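Local atomic coordinates of guanine nucleotide exchange protein (Legionella pneumophila, PDB entry 1XSZ), a protein that probably acts as a guanine nucleotide exchange factor for ADP-ribosylation factors, with a Sec7 domain whose active site lies under a C-terminal cap. Residues 300-306 with 327-331; 311-317 with 338-343. All blocks are in the same frame, centred on the assembly; numbering follows the deposited sequence.

Contact 1: 300-306 with 327-331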
loop_
_atom_site.group_PDB
_atom_site.type_symbol
_atom_site.label_atom_id
_atom_site.label_comp_id
_atom_site.label_asym_id
_atom_site.label_seq_id
_atom_site.Cartn_x
_atom_site.Cartn_y
_atom_site.Cartn_z
ATOM N N PRO A 300 7.114 -11.277 -3.987
ATOM C CA PRO A 300 7.658 -11.743 -5.264
ATOM C C PRO A 300 6.906 -11.081 -6.414
ATOM O O PRO A 300 5.717 -10.777 -6.287
ATOM C CB PRO A 300 7.416 -13.248 -5.213
ATOM C CG PRO A 300 6.129 -13.346 -4.435
ATOM C CD PRO A 300 6.312 -12.325 -3.329
ATOM N N GLY A 301 7.602 -10.854 -7.524
ATOM C CA GLY A 301 6.972 -10.255 -8.685
ATOM C C GLY A 301 6.190 -11.304 -9.451
ATOM O O GLY A 301 6.144 -12.465 -9.043
ATOM N N GLN A 302 5.583 -10.912 -10.566
ATOM C CA GLN A 302 4.794 -11.849 -11.358
ATOM C C GLN A 302 5.620 -12.753 -12.273
ATOM O O GLN A 302 5.145 -13.810 -12.686
ATOM C CB GLN A 302 3.751 -11.094 -12.188
ATOM C CG GLN A 302 4.329 -10.089 -13.167
ATOM C CD GLN A 302 3.257 -9.431 -14.016
ATOM O OE1 GLN A 302 2.557 -10.100 -14.778
ATOM N NE2 GLN A 302 3.120 -8.117 -13.885
ATOM N N THR A 303 6.849 -12.348 -12.585
ATOM C CA THR A 303 7.711 -13.142 -13.459
ATOM C C THR A 303 8.133 -14.453 -12.805
ATOM O O THR A 303 8.206 -14.553 -11.580
ATOM C CB THR A 303 8.985 -12.368 -13.863
ATOM O OG1 THR A 303 9.727 -12.014 -12.690
ATOM C CG2 THR A 303 8.622 -11.110 -14.637
ATOM N N LYS A 304 8.418 -15.455 -13.631
ATOM C CA LYS A 304 8.827 -16.763 -13.133
ATOM C C LYS A 304 10.073 -16.689 -12.258
ATOM O O LYS A 304 10.950 -15.850 -12.470
ATOM C CB LYS A 304 9.079 -17.725 -14.300
ATOM C CG LYS A 304 7.824 -18.186 -15.028
ATOM C CD LYS A 304 7.139 -17.047 -15.769
ATOM C CE LYS A 304 5.917 -17.546 -16.526
ATOM N NZ LYS A 304 5.239 -16.453 -17.279
ATOM N N GLU A 305 10.134 -17.585 -11.278
ATOM C CA GLU A 305 11.245 -17.679 -10.338
ATOM C C GLU A 305 11.275 -16.555 -9.308
ATOM O O GLU A 305 12.146 -16.534 -8.438
ATOM C CB GLU A 305 12.582 -17.737 -11.088
ATOM C CG GLU A 305 12.692 -18.916 -12.045
ATOM C CD GLU A 305 14.111 -19.154 -12.525
ATOM O OE1 GLU A 305 14.308 -20.040 -13.383
ATOM O OE2 GLU A 305 15.031 -18.460 -12.041
ATOM N N SER A 306 10.326 -15.626 -9.403
ATOM C CA SER A 306 10.251 -14.520 -8.453
ATOM C C SER A 306 9.975 -15.043 -7.049
ATOM O O SER A 306 10.492 -14.511 -6.070
ATOM C CB SER A 306 9.144 -13.539 -8.848
ATOM O OG SER A 306 9.509 -12.785 -9.990
ATOM N N THR A 327 -0.345 -13.276 -2.723
ATOM C CA THR A 327 -0.212 -12.071 -3.526
ATOM C C THR A 327 -1.240 -12.285 -4.627
ATOM O O THR A 327 -1.880 -13.333 -4.691
ATOM C CB THR A 327 1.180 -11.916 -4.180
ATOM O OG1 THR A 327 1.392 -12.977 -5.116
ATOM C CG2 THR A 327 2.277 -11.913 -3.126
ATOM N N TYR A 328 -1.405 -11.299 -5.494
ATOM C CA TYR A 328 -2.367 -11.426 -6.579
ATOM C C TYR A 328 -2.028 -12.616 -7.478
ATOM O O TYR A 328 -2.917 -13.245 -8.048
ATOM C CB TYR A 328 -2.377 -10.140 -7.409
ATOM C CG TYR A 328 -3.495 -10.059 -8.424
ATOM C CD1 TYR A 328 -4.824 -9.938 -8.017
ATOM C CD2 TYR A 328 -3.222 -10.077 -9.791
ATOM C CE1 TYR A 328 -5.857 -9.828 -8.947
ATOM C CE2 TYR A 328 -4.250 -9.970 -10.734
ATOM C CZ TYR A 328 -5.562 -9.844 -10.302
ATOM O OH TYR A 328 -6.589 -9.709 -11.214
ATOM N N ASP A 329 -0.743 -12.940 -7.580
ATOM C CA ASP A 329 -0.301 -14.028 -8.447
ATOM C C ASP A 329 0.006 -15.360 -7.768
ATOM O O ASP A 329 -0.089 -16.411 -8.401
ATOM C CB ASP A 329 0.945 -13.593 -9.221
ATOM C CG ASP A 329 0.755 -12.277 -9.939
ATOM O OD1 ASP A 329 -0.114 -12.210 -10.831
ATOM O OD2 ASP A 329 1.476 -11.312 -9.608
ATOM N N TYR A 330 0.374 -15.327 -6.492
ATOM C CA TYR A 330 0.738 -16.559 -5.795
ATOM C C TYR A 330 -0.097 -16.890 -4.566
ATOM O O TYR A 330 -0.335 -16.031 -3.720
ATOM C CB TYR A 330 2.210 -16.490 -5.385
ATOM C CG TYR A 330 3.135 -16.104 -6.514
ATOM C CD1 TYR A 330 3.377 -16.975 -7.573
ATOM C CD2 TYR A 330 3.750 -14.854 -6.534
ATOM C CE1 TYR A 330 4.210 -16.608 -8.629
ATOM C CE2 TYR A 330 4.581 -14.478 -7.581
ATOM C CZ TYR A 330 4.807 -15.358 -8.625
ATOM O OH TYR A 330 5.627 -14.986 -9.665
ATOM N N GLU A 331 -0.516 -18.150 -4.471
ATOM C CA GLU A 331 -1.304 -18.620 -3.337
ATOM C C GLU A 331 -0.389 -18.649 -2.118
ATOM O O GLU A 331 0.824 -18.832 -2.245
ATOM C CB GLU A 331 -1.851 -20.021 -3.614
ATOM C CG GLU A 331 -2.482 -20.166 -4.990
ATOM C CD GLU A 331 -3.112 -21.529 -5.209
ATOM O OE1 GLU A 331 -2.501 -22.545 -4.809
ATOM O OE2 GLU A 331 -4.215 -21.585 -5.792
HETATM O O HOH W 1 3.008 -11.641 -6.914
#

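Contact 2: 311-317 with 338-343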
loop_
_atom_site.group_PDB
_atom_site.type_symbol
_atom_site.label_atom_id
_atom_site.label_comp_id
_atom_site.label_asym_id
_atom_site.label_seq_id
_atom_site.Cartn_x
_atom_site.Cartn_y
_atom_site.Cartn_z
ATOM N N ALA A 311 11.533 -15.702 -1.446
ATOM C CA ALA A 311 11.663 -16.677 -0.366
ATOM C C ALA A 311 13.086 -16.713 0.179
ATOM O O ALA A 311 13.293 -16.847 1.384
ATOM C CB ALA A 311 11.253 -18.059 -0.855
ATOM N N LYS A 312 14.067 -16.598 -0.711
ATOM C CA LYS A 312 15.467 -16.609 -0.288
ATOM C C LYS A 312 15.772 -15.392 0.575
ATOM O O LYS A 312 16.441 -15.495 1.603
ATOM C CB LYS A 312 16.395 -16.622 -1.503
ATOM C CG LYS A 312 16.404 -17.934 -2.259
ATOM C CD LYS A 312 17.341 -17.878 -3.453
ATOM C CE LYS A 312 17.272 -19.165 -4.260
ATOM N NZ LYS A 312 18.158 -19.113 -5.455
ATOM N N ALA A 313 15.285 -14.228 0.159
ATOM C CA ALA A 313 15.526 -13.023 0.937
ATOM C C ALA A 313 14.903 -13.168 2.329
ATOM O O ALA A 313 15.541 -12.890 3.342
ATOM C CB ALA A 313 14.954 -11.804 0.215
ATOM N N ALA A 314 13.653 -13.625 2.381
ATOM C CA ALA A 314 12.972 -13.794 3.660
ATOM C C ALA A 314 13.662 -14.827 4.551
ATOM O O ALA A 314 13.792 -14.635 5.761
ATOM C CB ALA A 314 11.511 -14.193 3.419
ATOM N N ALA A 315 14.113 -15.919 3.940
ATOM C CA ALA A 315 14.778 -16.982 4.685
ATOM C C ALA A 315 16.159 -16.595 5.198
ATOM O O ALA A 315 16.659 -17.213 6.136
ATOM C CB ALA A 315 14.880 -18.232 3.825
ATOM N N ASP A 316 16.771 -15.576 4.595
ATOM C CA ASP A 316 18.100 -15.144 5.016
ATOM C C ASP A 316 18.117 -14.433 6.368
ATOM O O ASP A 316 19.177 -14.256 6.968
ATOM C CB ASP A 316 18.738 -14.253 3.945
ATOM C CG ASP A 316 19.396 -15.058 2.839
ATOM O OD1 ASP A 316 19.552 -16.290 3.006
ATOM O OD2 ASP A 316 19.773 -14.468 1.806
ATOM N N PHE A 317 16.951 -14.014 6.851
ATOM C CA PHE A 317 16.871 -13.369 8.155
ATOM C C PHE A 317 16.891 -14.448 9.231
ATOM O O PHE A 317 16.351 -15.535 9.031
ATOM C CB PHE A 317 15.545 -12.611 8.335
ATOM C CG PHE A 317 15.465 -11.300 7.609
ATOM C CD1 PHE A 317 15.128 -11.247 6.262
ATOM C CD2 PHE A 317 15.683 -10.110 8.292
ATOM C CE1 PHE A 317 15.003 -10.029 5.606
ATOM C CE2 PHE A 317 15.559 -8.885 7.642
ATOM C CZ PHE A 317 15.217 -8.849 6.297
ATOM N N ALA A 338 7.846 -22.379 -0.516
ATOM C CA ALA A 338 9.108 -21.861 -1.034
ATOM C C ALA A 338 10.006 -21.410 0.115
ATOM O O ALA A 338 11.210 -21.681 0.126
ATOM C CB ALA A 338 8.848 -20.702 -1.994
ATOM N N TYR A 339 9.417 -20.726 1.087
ATOM C CA TYR A 339 10.157 -20.249 2.245
ATOM C C TYR A 339 10.686 -21.429 3.061
ATOM O O TYR A 339 11.858 -21.453 3.440
ATOM C CB TYR A 339 9.244 -19.375 3.108
ATOM C CG TYR A 339 9.832 -18.951 4.433
ATOM C CD1 TYR A 339 10.723 -17.878 4.517
ATOM C CD2 TYR A 339 9.467 -19.600 5.611
ATOM C CE1 TYR A 339 11.226 -17.459 5.749
ATOM C CE2 TYR A 339 9.964 -19.193 6.842
ATOM C CZ TYR A 339 10.840 -18.119 6.907
ATOM O OH TYR A 339 11.297 -17.704 8.134
ATOM N N ASP A 340 9.830 -22.410 3.331
ATOM C CA ASP A 340 10.265 -23.568 4.105
ATOM C C ASP A 340 11.379 -24.327 3.389
ATOM O O ASP A 340 12.294 -24.846 4.036
ATOM C CB ASP A 340 9.094 -24.516 4.382
ATOM C CG ASP A 340 8.151 -23.994 5.453
ATOM O OD1 ASP A 340 8.460 -22.984 6.125
ATOM O OD2 ASP A 340 7.084 -24.621 5.637
ATOM N N ASN A 341 11.303 -24.403 2.065
ATOM C CA ASN A 341 12.331 -25.094 1.297
ATOM C C ASN A 341 13.658 -24.361 1.426
ATOM O O ASN A 341 14.709 -24.990 1.563
ATOM C CB ASN A 341 11.924 -25.216 -0.172
ATOM C CG ASN A 341 10.800 -26.208 -0.374
ATOM O OD1 ASN A 341 10.578 -27.086 0.463
ATOM N ND2 ASN A 341 10.093 -26.089 -1.490
ATOM N N GLN A 342 13.622 -23.033 1.390
ATOM C CA GLN A 342 14.856 -22.273 1.534
ATOM C C GLN A 342 15.427 -22.463 2.942
ATOM O O GLN A 342 16.641 -22.565 3.111
ATOM C CB GLN A 342 14.619 -20.786 1.248
ATOM C CG GLN A 342 14.312 -20.462 -0.212
ATOM C CD GLN A 342 15.361 -20.999 -1.169
ATOM O OE1 GLN A 342 16.560 -20.951 -0.889
ATOM N NE2 GLN A 342 14.912 -21.508 -2.312
ATOM N N LYS A 343 14.567 -22.511 3.958
ATOM C CA LYS A 343 15.047 -22.721 5.325
ATOM C C LYS A 343 15.679 -24.107 5.445
ATOM O O LYS A 343 16.678 -24.285 6.149
ATOM C CB LYS A 343 13.903 -22.588 6.341
ATOM C CG LYS A 343 13.501 -21.155 6.652
ATOM C CD LYS A 343 14.638 -20.386 7.332
ATOM C CE LYS A 343 14.144 -19.056 7.881
ATOM N NZ LYS A 343 15.258 -18.243 8.457
HETATM O O HOH W 2 13.104 -15.840 8.159
#

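Contact 1: 300-306 with 327-331
Two loops of the C-terminal capping domain meet here through one tyrosine hydroxyl and one bridging water: Tyr330, just ahead of helix 332-351, reaches across to the turn that joins strand 295-300 to helix 306-315. Its OH gives a hydrogen bond of 2.6 Å to Gly301 O. The hydroxyl lies in the plane of the Gly301 carbonyl, at a C=O...O angle of 146°, and Gly301 O in turn faces the ring edge. The side chains of Pro300 and Tyr330 run alongside one another in opposing directions, with CG of Pro300 3.5 Å from Tyr330 CD2 in an oblique approach. Over one ring face lies CB of the preceding Asp329.

Water 1 ties the loops a second time, donating to Pro300 O and Asp329 OD2 and accepting from Thr327 OG1 at 2.8 Å. With chi1 at 64°, Thr327 OG1 also accepts from Tyr330 N at 2.9 Å, an ST motif that holds the backbone from which the ring springs. Asp329 OD2 lies 3.4 Å from Gln302 CB, while its OD1 forms a salt bridge with Lys23 of helix 22-35, in the Sec7 range. On the far loop, Thr303 O takes both N and OG of Ser306 from one face of its plane. Polar and apolar groups thus share the work: Pro300 packs against the tyrosine, while the hydroxyl and the water satisfy Gly301 O and Pro300 O.

Contact 2: 311-317 with 338-343
Lys343 NZ is held at the C-terminal end of helix 306-315, where it donates to Ala315 O at 2.9 Å and, weakly, to Phe317 O at 3.0 Å. The first of these bonds is tilted 29° from the carbonyl plane. A chain bent at chi2 (-64°) and extended beyond it lays the lysine along the helix end, its CG over the rim of one face of the Tyr339 ring. The positive ammonium probably suits the negative end of the helix dipole. NZ has a third partner in water 2, to which it donates weakly; this water, at the edge of that ring, probably donates to Ala314 O and lies 2.6 Å from Tyr339 OH, linking the tyrosine hydroxyl to the same helix end.

Between the helices the fit is close because alanines line one side. Ala311 CB rests 3.8 Å from Ala338 CB, and Ala315 CB lies 3.6 Å from Gln342 CB. Ala314 C lies in the plane of the Tyr339 ring, at its edge; Tyr339 CE1 is also 3.7 Å from Ala315 CA. Toward the outer border the side chains of Lys312 and Gln342 cross obliquely, OE1 of Gln342 standing 3.3 Å from Lys312 CG. Tyr205 of strand 204-208 packs on Ala311, Ala314 and Ala338, and Phe324 meets Tyr339 edge-to-face. The axes of 311-315 and 338-343 come within 8.5 Å and cross at -56°, an alanine-lined helix-helix interface of the capping domain, whose helices pack beside an antiparallel sheet.

Both contacts tie together the same two helix-bearing parts of the capping domain, contact 1 at the loops leading into helices 306-315 and 332-351, contact 2 farther along the helices themselves. Their centres are about 15 Å apart and their nearest atoms about 5 Å, without touching, and their segments alternate along the chain. Contact 1 is partly buried, and its loops are fastened by a tyrosine hydroxyl, a water and the packing of a proline; the aspartate beside them also turns outward to a lysine of helix 22-35. Contact 2 is buried: small alanine side chains let the helices approach beside the sheet, and its polar bonds gather at one helix end.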